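Local coordinates for protein NDP-N-acetyl-D-galactosaminuronic acid dehydrogenase (Methanosarcina mazei Go1, PDB 3G79) that probably oxidises UDP-N-acetyl-D-mannosamine to the corresponding uronate at the expense of two molecules of NAD+, at residues I192-R197 with V217-Q222; L142-S147 with E212-V217; K71-G76 with V183-L188; A33-A38 with E79-V84; I21-M26 with T106-T111. All blocks are in the same frame, centred on the assembly; numbering follows the deposited sequence.

Interaction 1: residues I192-R197 with V217-Q222; sequences IREHDR and VLTVGQ
Arg193 O, in the last turn of helix 188-194, is taken by two backbone donors of the 217-222 loop, an arrangement in which a loop within a Rossmann-type domain closes the C-terminal end of a helix. Thr219 N approaches Arg193 O at 3.1 Å with a nearly straight bond (163°), tilted somewhat out of the carbonyl plane. Gly221 N reaches the same Arg193 O at 3.1 Å, lying in the carbonyl plane on a lone pair, though its bond is more bent. Two donors thus grip one carbonyl that has run out of helical partners, and the loop must curl between residues 219 and 221 to supply them. Gly221 sits deep in this curl: a beta carbon would point toward the helix end and collide with the carbonyls of Arg193 and His195. On the outer flank, Glu194 CB lies 3.8 Å from Val220 CG1, while Arg193 CB passes Thr219 OG1 at 3.7 Å as the two side chains cross. On the inner flank, Leu218 sends CD2 in beneath the helix end, 3.5 Å from Ile192 O.

Beyond the helix the chain turns at His195 and meets the loop again. Ile192 packs on Pro32 and Leu36 of helix 30-39, and Arg197 carries its guanidinium away to the carbonyls of Ala179 and Pro180 and to a salt bridge with Glu146. Asp196 has its CG anti to the carbonyl carbon (chi1 -70°), which brings the carboxylate alongside the loop, where OD2 receives Gln222 N on its anti side at 2.7 Å.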
# COMPACT_ATOMS: atom_id res chain seq x y z
N ILE A 192 -7.80 8.21 23.13
CA ILE A 192 -6.82 7.79 24.12
C ILE A 192 -7.14 6.39 24.66
O ILE A 192 -6.22 5.59 24.86
CB ILE A 192 -6.74 8.80 25.28
CG1 ILE A 192 -6.51 10.23 24.75
CG2 ILE A 192 -5.69 8.34 26.32
CD1 ILE A 192 -6.47 11.26 25.80
N ARG A 193 -8.42 6.09 24.89
CA ARG A 193 -8.84 4.81 25.47
C ARG A 193 -8.88 3.65 24.49
O ARG A 193 -8.57 2.54 24.86
CB ARG A 193 -10.26 4.91 26.05
CG ARG A 193 -10.39 5.72 27.32
CD ARG A 193 -11.86 6.00 27.69
NE ARG A 193 -11.98 6.34 29.10
CZ ARG A 193 -12.87 7.17 29.62
NH1 ARG A 193 -13.76 7.77 28.84
NH2 ARG A 193 -12.90 7.40 30.93
N GLU A 194 -9.31 3.89 23.25
CA GLU A 194 -9.57 2.79 22.29
C GLU A 194 -8.45 2.60 21.25
O GLU A 194 -8.22 1.49 20.76
CB GLU A 194 -10.94 2.94 21.65
CG GLU A 194 -12.10 2.96 22.69
CD GLU A 194 -13.43 3.49 22.20
OE1 GLU A 194 -13.55 3.81 21.00
OE2 GLU A 194 -14.39 3.59 23.02
N HIS A 195 -7.72 3.67 20.95
CA HIS A 195 -6.57 3.58 20.09
C HIS A 195 -5.42 2.82 20.78
O HIS A 195 -5.07 3.11 21.92
CB HIS A 195 -6.12 4.98 19.71
CG HIS A 195 -7.01 5.68 18.72
ND1 HIS A 195 -8.24 5.18 18.32
CD2 HIS A 195 -6.83 6.84 18.04
CE1 HIS A 195 -8.78 6.01 17.43
NE2 HIS A 195 -7.95 7.02 17.25
N ASP A 196 -4.84 1.84 20.10
CA ASP A 196 -3.62 1.20 20.57
C ASP A 196 -2.63 2.31 20.75
O ASP A 196 -2.70 3.31 20.07
CB ASP A 196 -3.08 0.21 19.54
CG ASP A 196 -3.95 -1.04 19.43
OD1 ASP A 196 -3.89 -1.67 18.37
OD2 ASP A 196 -4.69 -1.39 20.38
N ARG A 197 -1.72 2.15 21.71
CA ARG A 197 -0.85 3.23 22.15
C ARG A 197 0.58 2.79 21.96
O ARG A 197 1.03 1.80 22.57
CB ARG A 197 -1.15 3.53 23.63
CG ARG A 197 -0.47 4.78 24.26
CD ARG A 197 -0.99 6.03 23.58
NE ARG A 197 -0.16 7.18 23.90
CZ ARG A 197 -0.37 8.02 24.92
NH1 ARG A 197 -1.42 7.86 25.70
NH2 ARG A 197 0.48 9.02 25.14
N VAL A 217 -5.30 3.13 31.67
CA VAL A 217 -6.33 3.97 31.05
C VAL A 217 -6.88 3.35 29.77
O VAL A 217 -7.91 3.77 29.24
CB VAL A 217 -5.82 5.42 30.77
CG1 VAL A 217 -5.02 5.96 31.98
CG2 VAL A 217 -4.98 5.47 29.50
N LEU A 218 -6.18 2.36 29.23
CA LEU A 218 -6.69 1.71 28.02
C LEU A 218 -7.89 0.83 28.34
O LEU A 218 -7.87 0.09 29.31
CB LEU A 218 -5.60 0.84 27.38
CG LEU A 218 -4.45 1.68 26.86
CD1 LEU A 218 -3.23 0.80 26.61
CD2 LEU A 218 -4.86 2.44 25.64
N THR A 219 -8.92 0.92 27.52
CA THR A 219 -10.10 0.08 27.67
C THR A 219 -10.38 -0.41 26.28
O THR A 219 -11.15 0.21 25.59
CB THR A 219 -11.34 0.93 27.92
OG1 THR A 219 -11.69 1.59 26.70
CG2 THR A 219 -11.15 1.99 28.99
N VAL A 220 -9.76 -1.47 25.80
CA VAL A 220 -10.01 -1.81 24.39
C VAL A 220 -8.80 -1.54 23.56
O VAL A 220 -8.41 -2.38 22.75
CB VAL A 220 -11.19 -1.03 23.76
CG1 VAL A 220 -10.98 -0.81 22.28
CG2 VAL A 220 -12.49 -1.81 23.91
N GLY A 221 -8.23 -0.34 23.71
CA GLY A 221 -6.93 -0.07 23.12
C GLY A 221 -5.91 -1.01 23.74
O GLY A 221 -6.10 -1.50 24.86
N GLN A 222 -4.83 -1.28 23.03
CA GLN A 222 -3.72 -2.01 23.63
C GLN A 222 -2.42 -1.26 23.43
O GLN A 222 -2.25 -0.52 22.44
CB GLN A 222 -3.53 -3.38 22.98
CG GLN A 222 -4.67 -4.39 23.07
CD GLN A 222 -4.20 -5.80 22.66
OE1 GLN A 222 -4.15 -6.71 23.50
NE2 GLN A 222 -3.79 -5.95 21.40

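Interaction 2: residues L142-S147 with E212-V217; sequences LVVLES and ELYSPV
Leu142 and Leu213 are the closest backbone pair, yet their CA atoms stand 9.1 Å apart, so strand 142-145 and the last turn of helix 204-214 meet through side chains alone. Every second residue of the strand, Leu142, Val144 and Glu146 just past its end, faces the helix. Leu213 CD2 fits between the first two, 3.8 Å from Leu142 CD2 and 3.7 Å from Val144 CG2. This is a helix laid over one face of the central sheet of the NAD-binding domain, with Phe37 of helix 30-39 flanking Leu213 on the same face.

Tyr214 comes at the strand end-on. Its hydroxyl passes Val144 CG1 at 3.5 Å and gives a very short hydrogen bond to Glu146 OE2, 2.5 Å from Tyr214 OH. The carboxylate oxygen lies in the plane of the phenol ring at its edge, although the carboxylate itself is turned 41° against the ring. Glu146 reaches this place because its chain is fully extended beyond CG (chi2 180°). The same OE2 also forms a salt bridge with Arg197 NH2, and Arg197 in turn packs against the tyrosine ring. With an alanine here, Tyr214 OH would probably lose its acceptor and the Arg197 guanidinium its carboxylate mate, leaving the phenol less firmly held.

Two donors of different kind therefore converge on one oxygen, a neutral hydroxyl in the ring plane and a cationic guanidinium. That pairing probably holds OE2 in place, beside the apolar contacts of Leu142, Val144 and Leu213.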
# COMPACT_ATOMS: atom_id res chain seq x y z
N LEU A 142 10.10 8.34 36.07
CA LEU A 142 9.93 8.09 34.63
C LEU A 142 9.43 9.36 33.91
O LEU A 142 8.47 9.97 34.34
CB LEU A 142 9.00 6.90 34.33
CG LEU A 142 8.42 6.89 32.90
CD1 LEU A 142 9.39 6.16 31.95
CD2 LEU A 142 6.99 6.23 32.79
N VAL A 143 10.09 9.70 32.80
CA VAL A 143 9.70 10.84 31.99
C VAL A 143 9.19 10.31 30.67
O VAL A 143 9.81 9.43 30.04
CB VAL A 143 10.91 11.81 31.77
CG1 VAL A 143 10.52 13.00 30.97
CG2 VAL A 143 11.48 12.28 33.11
N VAL A 144 8.06 10.84 30.23
CA VAL A 144 7.51 10.45 28.94
C VAL A 144 7.22 11.63 28.01
O VAL A 144 6.45 12.53 28.35
CB VAL A 144 6.19 9.63 29.06
CG1 VAL A 144 5.84 9.00 27.71
CG2 VAL A 144 6.33 8.54 30.07
N LEU A 145 7.81 11.59 26.82
CA LEU A 145 7.39 12.48 25.76
C LEU A 145 6.11 11.98 25.09
O LEU A 145 6.11 10.95 24.39
CB LEU A 145 8.49 12.64 24.71
CG LEU A 145 9.86 13.24 25.11
CD1 LEU A 145 10.55 13.91 23.93
CD2 LEU A 145 9.69 14.26 26.18
N GLU A 146 5.03 12.75 25.31
CA GLU A 146 3.75 12.53 24.63
C GLU A 146 3.54 13.44 23.40
O GLU A 146 2.79 13.07 22.51
CB GLU A 146 2.55 12.66 25.59
CG GLU A 146 2.41 11.54 26.60
CD GLU A 146 1.21 11.71 27.55
OE1 GLU A 146 0.86 12.87 27.88
OE2 GLU A 146 0.63 10.69 27.97
N SER A 147 4.21 14.60 23.34
CA SER A 147 4.12 15.52 22.17
C SER A 147 4.69 14.86 20.90
O SER A 147 5.64 14.09 20.96
CB SER A 147 4.86 16.84 22.43
OG SER A 147 4.55 17.43 23.70
N GLU A 212 3.41 0.32 32.18
CA GLU A 212 2.68 0.41 33.44
C GLU A 212 1.91 1.72 33.60
O GLU A 212 0.85 1.76 34.26
CB GLU A 212 3.64 0.24 34.62
CG GLU A 212 4.55 -0.98 34.52
CD GLU A 212 5.57 -1.06 35.65
OE1 GLU A 212 5.50 -0.27 36.63
OE2 GLU A 212 6.49 -1.92 35.55
N LEU A 213 2.45 2.79 33.01
CA LEU A 213 1.86 4.10 33.12
C LEU A 213 0.63 4.12 32.24
O LEU A 213 -0.37 4.71 32.60
CB LEU A 213 2.85 5.18 32.69
CG LEU A 213 2.38 6.61 32.72
CD1 LEU A 213 1.87 6.97 34.12
CD2 LEU A 213 3.48 7.59 32.24
N TYR A 214 0.69 3.44 31.10
CA TYR A 214 -0.42 3.52 30.13
C TYR A 214 -1.46 2.39 30.08
O TYR A 214 -2.54 2.59 29.56
CB TYR A 214 0.10 3.84 28.72
CG TYR A 214 0.73 5.21 28.63
CD1 TYR A 214 -0.07 6.37 28.50
CD2 TYR A 214 2.10 5.38 28.68
CE1 TYR A 214 0.50 7.64 28.44
CE2 TYR A 214 2.67 6.65 28.61
CZ TYR A 214 1.86 7.77 28.49
OH TYR A 214 2.44 9.05 28.46
N SER A 215 -1.14 1.20 30.58
CA SER A 215 -2.10 0.10 30.55
C SER A 215 -3.41 0.44 31.28
O SER A 215 -4.47 0.12 30.77
CB SER A 215 -1.50 -1.21 31.10
OG SER A 215 -0.74 -1.88 30.08
N PRO A 216 -3.35 1.12 32.45
CA PRO A 216 -4.61 1.29 33.17
C PRO A 216 -5.66 2.23 32.56
O PRO A 216 -6.82 2.14 32.92
CB PRO A 216 -4.18 1.77 34.56
CG PRO A 216 -2.82 1.26 34.71
CD PRO A 216 -2.20 1.34 33.34
N VAL A 217 -5.30 3.13 31.67
CA VAL A 217 -6.33 3.97 31.05
C VAL A 217 -6.88 3.35 29.77
O VAL A 217 -7.91 3.77 29.24
CB VAL A 217 -5.82 5.42 30.77
CG1 VAL A 217 -5.02 5.96 31.98
CG2 VAL A 217 -4.98 5.47 29.50

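Interaction 3: residues K71-G76 with V183-L188; sequences KGEEPG and VMVGRL
Glu73 and Gly186 bring the two loops closest, with CA atoms 4.9 Å apart. Neither 71-76 nor 183-188 is regular in structure, but the second forms a type II beta turn from Met184 to Arg187 and runs directly into helix 188-194. The turn is closed by the bond from Arg187 N to Met184 O, and Gly186 takes its third position with a positive phi (78°).

The carboxylate of Glu73 meets the amides of Gly186, within the turn, and Leu188, just after it. Glu73 OE1 receives Gly186 N at 2.6 Å on its syn lone pair. Glu73 OE2 receives Leu188 N at 3.1 Å along a straight path (168°), the donor standing well above the carboxylate plane. The side chain can clasp both because CG is anti to the backbone N (chi1 172°) while the chain bends at chi2, folding the carboxylate back toward the turn. Its flank is packed as well: Leu188 crosses it at about a right angle, with CD2 3.6 Å from Glu73 CD.

This is an acidic side chain from a distant loop set at the N-terminus of a helix, where Arg187 holds the N-cap position and Leu188 begins the helix proper. The negative charge would probably be stabilised by the positive end of the helix dipole. Both loops belong to the NAD-binding domain, and the contact lies at its surface.

Glu74 sits beside the same amides with its CG 3.3 Å from Leu188 N, and it also leans on Leu189 and Lys190. Met184 N is bonded to Asn191 OD1, and Met184 CE covers one face of the Arg187 guanidinium near its rim.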
# COMPACT_ATOMS: atom_id res chain seq x y z
N LYS A 71 -14.84 24.94 23.43
CA LYS A 71 -15.58 24.27 22.32
C LYS A 71 -16.39 22.98 22.58
O LYS A 71 -16.92 22.38 21.63
CB LYS A 71 -14.71 24.11 21.03
CG LYS A 71 -14.54 25.41 20.22
CD LYS A 71 -14.27 25.18 18.74
CE LYS A 71 -15.56 24.96 17.96
NZ LYS A 71 -15.34 25.04 16.50
N GLY A 72 -16.51 22.57 23.85
CA GLY A 72 -17.24 21.32 24.18
C GLY A 72 -16.52 20.08 23.66
O GLY A 72 -16.29 19.93 22.46
N GLU A 73 -16.16 19.17 24.56
CA GLU A 73 -15.35 18.03 24.16
C GLU A 73 -15.90 16.75 24.71
O GLU A 73 -16.23 16.70 25.89
CB GLU A 73 -13.93 18.20 24.69
CG GLU A 73 -13.05 16.99 24.49
CD GLU A 73 -12.97 16.60 23.05
OE1 GLU A 73 -12.53 17.44 22.24
OE2 GLU A 73 -13.35 15.47 22.72
N GLU A 74 -15.98 15.73 23.85
CA GLU A 74 -16.25 14.35 24.29
C GLU A 74 -17.09 14.45 25.52
O GLU A 74 -16.73 13.89 26.55
CB GLU A 74 -14.94 13.60 24.65
CG GLU A 74 -14.41 12.64 23.59
CD GLU A 74 -15.37 11.48 23.27
OE1 GLU A 74 -16.11 11.57 22.25
OE2 GLU A 74 -15.41 10.49 24.04
N PRO A 75 -18.22 15.18 25.43
CA PRO A 75 -18.96 15.70 26.60
C PRO A 75 -18.98 14.72 27.76
O PRO A 75 -20.04 14.39 28.32
CB PRO A 75 -20.36 16.01 26.04
CG PRO A 75 -20.08 16.42 24.58
CD PRO A 75 -18.89 15.53 24.15
N GLY A 76 -17.78 14.24 28.07
CA GLY A 76 -17.43 13.64 29.34
C GLY A 76 -16.24 14.39 29.92
O GLY A 76 -15.90 14.20 31.10
N VAL A 183 -4.99 11.42 17.81
CA VAL A 183 -6.12 11.90 18.57
C VAL A 183 -6.81 12.96 17.70
O VAL A 183 -6.15 13.58 16.84
CB VAL A 183 -5.58 12.51 19.88
CG1 VAL A 183 -6.30 13.79 20.27
CG2 VAL A 183 -5.58 11.47 21.00
N MET A 184 -8.12 13.15 17.87
CA MET A 184 -8.79 14.36 17.35
C MET A 184 -9.79 14.96 18.32
O MET A 184 -10.41 14.24 19.11
CB MET A 184 -9.41 14.19 15.94
CG MET A 184 -10.02 12.82 15.61
SD MET A 184 -10.88 12.77 13.99
CE MET A 184 -12.45 13.55 14.41
N VAL A 185 -9.90 16.29 18.27
CA VAL A 185 -10.85 17.02 19.12
C VAL A 185 -12.25 16.50 18.83
O VAL A 185 -12.52 16.00 17.73
CB VAL A 185 -10.77 18.55 18.93
CG1 VAL A 185 -9.51 19.09 19.61
CG2 VAL A 185 -10.79 18.93 17.45
N GLY A 186 -13.13 16.59 19.84
CA GLY A 186 -14.45 15.96 19.76
C GLY A 186 -14.42 14.45 20.02
O GLY A 186 -15.44 13.86 20.40
N ARG A 187 -13.25 13.84 19.80
CA ARG A 187 -13.05 12.40 20.02
C ARG A 187 -11.87 12.09 20.99
O ARG A 187 -11.20 11.07 20.84
CB ARG A 187 -12.83 11.67 18.67
CG ARG A 187 -14.00 11.65 17.64
CD ARG A 187 -13.68 10.63 16.49
NE ARG A 187 -14.39 10.84 15.22
CZ ARG A 187 -13.98 10.38 14.02
NH1 ARG A 187 -12.86 9.67 13.90
NH2 ARG A 187 -14.70 10.62 12.93
N LEU A 188 -11.61 12.99 21.95
CA LEU A 188 -10.40 12.90 22.80
C LEU A 188 -10.39 11.68 23.76
O LEU A 188 -9.48 10.84 23.71
CB LEU A 188 -10.15 14.21 23.58
CG LEU A 188 -9.06 15.24 23.18
CD1 LEU A 188 -8.72 15.25 21.73
CD2 LEU A 188 -9.40 16.67 23.61

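Interaction 4: residues A33-A38 with E79-V84; sequences AAVLFA and ELIGKV
Val35 and Leu80 mesh at the heart of this helix pair, sliding past each other from opposite directions, and Leu36 CD1 reaches round to meet the same leucine. Distances among these three are too short for carbon atoms, so the model shows who touches whom but not how tightly. A sounder measure comes at the other end, where Ala38 CB lies 3.5 Å from Val84 CG2. Between them Val35 turns its second methyl, CG2, to Ile81 CG1 and Val84 CG1, 4.1 Å from each.

Over these short segments the axes approach to 9.5 Å and their directions differ by 46°. Helix 30-39 follows the first strand of the Rossmann-type sheet and covers that sheet with Ala34 and Phe37; helix 77-86 is laid against its outer side, and Phe90 of the edge strand 90-93 packs against Val35, Ala38 and Val84. Leu80 is aimed into this layer by its first torsion, which sets CG anti to the backbone N (chi1 -171°). A glycine in place of Leu80 would probably open a gap beside Val35 and take from Leu36 CD1 its neighbour on helix 77-86.

The opposite flank of helix 77-86 is the solvent side. There Glu79 and Lys83 are exposed and take no part in the apolar seam, although Lys83 NZ swings back to a salt bridge with Asp39, at the end of helix 30-39.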
# COMPACT_ATOMS: atom_id res chain seq x y z
N ALA A 33 -5.63 13.45 29.06
CA ALA A 33 -4.56 12.57 29.53
C ALA A 33 -4.45 12.60 31.02
O ALA A 33 -4.60 11.57 31.65
CB ALA A 33 -3.23 12.91 28.88
N ALA A 34 -4.20 13.78 31.60
CA ALA A 34 -3.94 13.91 33.03
C ALA A 34 -5.13 13.40 33.76
O ALA A 34 -5.04 12.80 34.82
CB ALA A 34 -3.73 15.35 33.41
N VAL A 35 -6.28 13.60 33.15
CA VAL A 35 -7.50 13.43 33.89
C VAL A 35 -7.97 11.98 33.77
O VAL A 35 -8.64 11.45 34.67
CB VAL A 35 -8.47 14.55 33.43
CG1 VAL A 35 -9.85 14.07 33.22
CG2 VAL A 35 -8.36 15.77 34.37
N LEU A 36 -7.53 11.31 32.70
CA LEU A 36 -7.73 9.89 32.54
C LEU A 36 -6.85 9.12 33.55
O LEU A 36 -7.34 8.20 34.22
CB LEU A 36 -7.40 9.48 31.11
CG LEU A 36 -8.45 9.17 30.04
CD1 LEU A 36 -9.86 9.41 30.48
CD2 LEU A 36 -8.16 9.94 28.78
N PHE A 37 -5.58 9.53 33.66
CA PHE A 37 -4.68 8.96 34.67
C PHE A 37 -5.31 9.08 36.06
O PHE A 37 -5.31 8.11 36.81
CB PHE A 37 -3.35 9.71 34.72
CG PHE A 37 -2.42 9.46 33.56
CD1 PHE A 37 -2.21 8.16 33.07
CD2 PHE A 37 -1.67 10.52 33.02
CE1 PHE A 37 -1.31 7.95 32.00
CE2 PHE A 37 -0.77 10.33 31.98
CZ PHE A 37 -0.59 9.03 31.45
N ALA A 38 -5.85 10.25 36.40
CA ALA A 38 -6.33 10.47 37.75
C ALA A 38 -7.60 9.63 38.06
O ALA A 38 -7.84 9.24 39.20
CB ALA A 38 -6.54 11.99 38.04
N GLU A 79 -17.03 16.45 32.86
CA GLU A 79 -17.56 15.55 33.91
C GLU A 79 -16.43 14.71 34.51
O GLU A 79 -16.40 14.45 35.71
CB GLU A 79 -18.70 14.67 33.37
CG GLU A 79 -19.95 15.45 32.91
CD GLU A 79 -19.90 15.95 31.44
OE1 GLU A 79 -20.99 16.24 30.89
OE2 GLU A 79 -18.79 16.04 30.84
N LEU A 80 -15.49 14.30 33.66
CA LEU A 80 -14.31 13.60 34.10
C LEU A 80 -13.48 14.48 35.07
O LEU A 80 -13.16 14.03 36.17
CB LEU A 80 -13.49 13.15 32.89
CG LEU A 80 -12.31 12.21 33.17
CD1 LEU A 80 -12.69 11.09 34.13
CD2 LEU A 80 -11.70 11.67 31.88
N ILE A 81 -13.19 15.72 34.68
CA ILE A 81 -12.50 16.70 35.54
C ILE A 81 -13.26 16.85 36.86
O ILE A 81 -12.67 16.78 37.94
CB ILE A 81 -12.43 18.07 34.87
CG1 ILE A 81 -11.69 17.98 33.50
CG2 ILE A 81 -11.79 19.07 35.82
CD1 ILE A 81 -12.05 19.06 32.52
N GLY A 82 -14.57 16.99 36.77
CA GLY A 82 -15.39 17.19 37.98
C GLY A 82 -15.24 16.05 38.97
O GLY A 82 -15.11 16.28 40.18
N LYS A 83 -15.19 14.84 38.42
CA LYS A 83 -15.23 13.60 39.18
C LYS A 83 -13.90 13.44 39.89
O LYS A 83 -13.86 13.25 41.12
CB LYS A 83 -15.48 12.43 38.20
CG LYS A 83 -15.27 11.01 38.74
CD LYS A 83 -15.49 10.00 37.59
CE LYS A 83 -15.74 8.55 38.09
NZ LYS A 83 -14.56 7.77 38.68
N VAL A 84 -12.84 13.56 39.10
CA VAL A 84 -11.47 13.43 39.53
C VAL A 84 -11.07 14.53 40.55
O VAL A 84 -10.42 14.26 41.59
CB VAL A 84 -10.62 13.39 38.21
CG1 VAL A 84 -9.64 14.52 38.09
CG2 VAL A 84 -9.99 12.02 37.97

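Interaction 5: residues I21-M26 with T106-T111; sequences IGVLGM and TLAIQT
Thr106 O accepts Leu24 N at 2.8 Å, and Val23 CA also leans a hydrogen toward the same oxygen, with the carbon 3.5 Å away. Two further backbone bonds frame it: Thr106 N gives to Gly22 O at 2.9 Å, and Ala108 N to Leu24 O at 2.9 Å. The pattern is that of parallel neighbours, strands 20-24 and 104-107; the touching parts, 22-25 and 106-109, run 10° apart. They are the adjacent central strands of a Rossmann-type sheet, where the chain crosses from one half to the other.

Val23 and Thr106 lie side by side on one face, pointing the same way, with Val23 CG1 3.6 Å from Thr106 CG2; helix 30-39 covers Val23 there through Ala34 and Phe37. On the other face Leu24 CD2 meets Leu107 CD2 at 4.2 Å, under helix 124-136. Ile109 keeps its CG1 anti to the carbonyl carbon (chi1 -79°), which lays that carbon over Gly25 CA.

Past the strands the two segments stay close, Gly25 and Ile109 having CA atoms 4.3 Å apart, and a water donates to both Gly25 O and Ala108 O. Gly25 appears to start the GxGxxG pattern, as in other Rossmann-type NAD-binding domains. A beta carbon on it would run into Ala108 O and Ile109 CG1, so there is no room for a side chain, and its backbone angles also call for glycine, consistent with a turn kept slim for the dinucleotide.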
# COMPACT_ATOMS: atom_id res chain seq x y z
N ILE A 21 1.66 10.85 39.41
CA ILE A 21 1.90 11.14 38.02
C ILE A 21 1.79 12.64 37.81
O ILE A 21 1.04 13.29 38.49
CB ILE A 21 0.85 10.38 37.14
CG1 ILE A 21 1.08 8.88 37.29
CG2 ILE A 21 0.91 10.81 35.68
CD1 ILE A 21 0.02 8.03 36.60
N GLY A 22 2.51 13.19 36.87
CA GLY A 22 2.42 14.62 36.60
C GLY A 22 2.19 14.77 35.12
O GLY A 22 2.71 13.97 34.33
N VAL A 23 1.35 15.72 34.74
CA VAL A 23 1.28 16.09 33.31
C VAL A 23 1.62 17.55 33.10
O VAL A 23 1.13 18.43 33.83
CB VAL A 23 -0.07 15.74 32.70
CG1 VAL A 23 -0.10 16.11 31.27
CG2 VAL A 23 -0.32 14.24 32.86
N LEU A 24 2.52 17.81 32.16
CA LEU A 24 2.87 19.16 31.78
C LEU A 24 2.21 19.45 30.45
O LEU A 24 2.39 18.67 29.48
CB LEU A 24 4.37 19.33 31.61
CG LEU A 24 5.28 19.68 32.77
CD1 LEU A 24 5.67 18.45 33.50
CD2 LEU A 24 6.51 20.36 32.24
N GLY A 25 1.49 20.57 30.37
CA GLY A 25 0.82 20.94 29.12
C GLY A 25 -0.69 20.84 29.27
O GLY A 25 -1.34 19.85 28.83
N MET A 26 -1.27 21.87 29.90
CA MET A 26 -2.71 21.86 30.10
C MET A 26 -3.49 22.31 28.83
O MET A 26 -4.20 23.31 28.83
CB MET A 26 -3.09 22.61 31.38
CG MET A 26 -2.62 21.90 32.67
SD MET A 26 -3.13 20.15 32.91
CE MET A 26 -4.27 20.35 34.15
N THR A 106 4.75 13.26 32.45
CA THR A 106 4.44 13.26 31.03
C THR A 106 4.48 14.71 30.44
O THR A 106 3.98 15.67 31.07
CB THR A 106 3.08 12.58 30.89
OG1 THR A 106 3.25 11.32 30.24
CG2 THR A 106 2.10 13.43 30.17
N LEU A 107 5.11 14.86 29.27
CA LEU A 107 5.10 16.11 28.50
C LEU A 107 4.19 16.01 27.34
O LEU A 107 4.53 15.37 26.33
CB LEU A 107 6.48 16.48 27.95
CG LEU A 107 7.41 16.69 29.14
CD1 LEU A 107 8.44 15.59 29.16
CD2 LEU A 107 8.02 18.06 29.03
N ALA A 108 3.07 16.69 27.48
CA ALA A 108 1.97 16.66 26.54
C ALA A 108 1.74 18.07 26.05
O ALA A 108 0.65 18.60 26.10
CB ALA A 108 0.69 16.10 27.25
N ILE A 109 2.79 18.69 25.56
CA ILE A 109 2.74 20.11 25.32
C ILE A 109 2.47 20.30 23.84
O ILE A 109 3.18 19.70 23.01
CB ILE A 109 4.03 20.76 25.80
CG1 ILE A 109 3.99 20.93 27.32
CG2 ILE A 109 4.28 22.10 25.08
CD1 ILE A 109 5.31 21.29 27.97
N GLN A 110 1.44 21.10 23.51
CA GLN A 110 1.14 21.41 22.11
C GLN A 110 2.45 21.74 21.40
O GLN A 110 3.28 22.50 21.90
CB GLN A 110 0.09 22.54 21.98
CG GLN A 110 -1.41 22.04 22.05
CD GLN A 110 -2.46 23.15 22.42
OE1 GLN A 110 -3.56 22.84 22.93
NE2 GLN A 110 -2.12 24.43 22.17
N THR A 111 2.67 21.10 20.26
CA THR A 111 3.86 21.35 19.48
C THR A 111 3.42 22.04 18.20
O THR A 111 3.73 21.56 17.10
CB THR A 111 4.61 20.06 19.18
OG1 THR A 111 5.84 20.38 18.55
CG2 THR A 111 3.80 19.12 18.26
O HOH W 1 -1.65 19.70 25.83

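In the fold
All five contacts lie in the Rossmann-type half of the chain, around its eight-stranded sheet. Along the sequence interaction 4 falls between the two segments of interaction 5, both close before interactions 1 and 2 open, and interaction 3 crosses 4 and 5. Interactions 5 and 2 lie on neighbouring strands, their centres 11 Å apart. Helix 30-39 ties interaction 5 to interaction 4 and also packs on interactions 1 and 2, largely through Leu36 and Phe37. Interactions 1 and 2 share Val217. Interaction 3 is a surface contact, about 20 Å from interaction 2 between centres, but touches interaction 1 where Val183, before helix 188-194, packs on Ile192 near its end. Sheet, helices and loops thus form one continuous body.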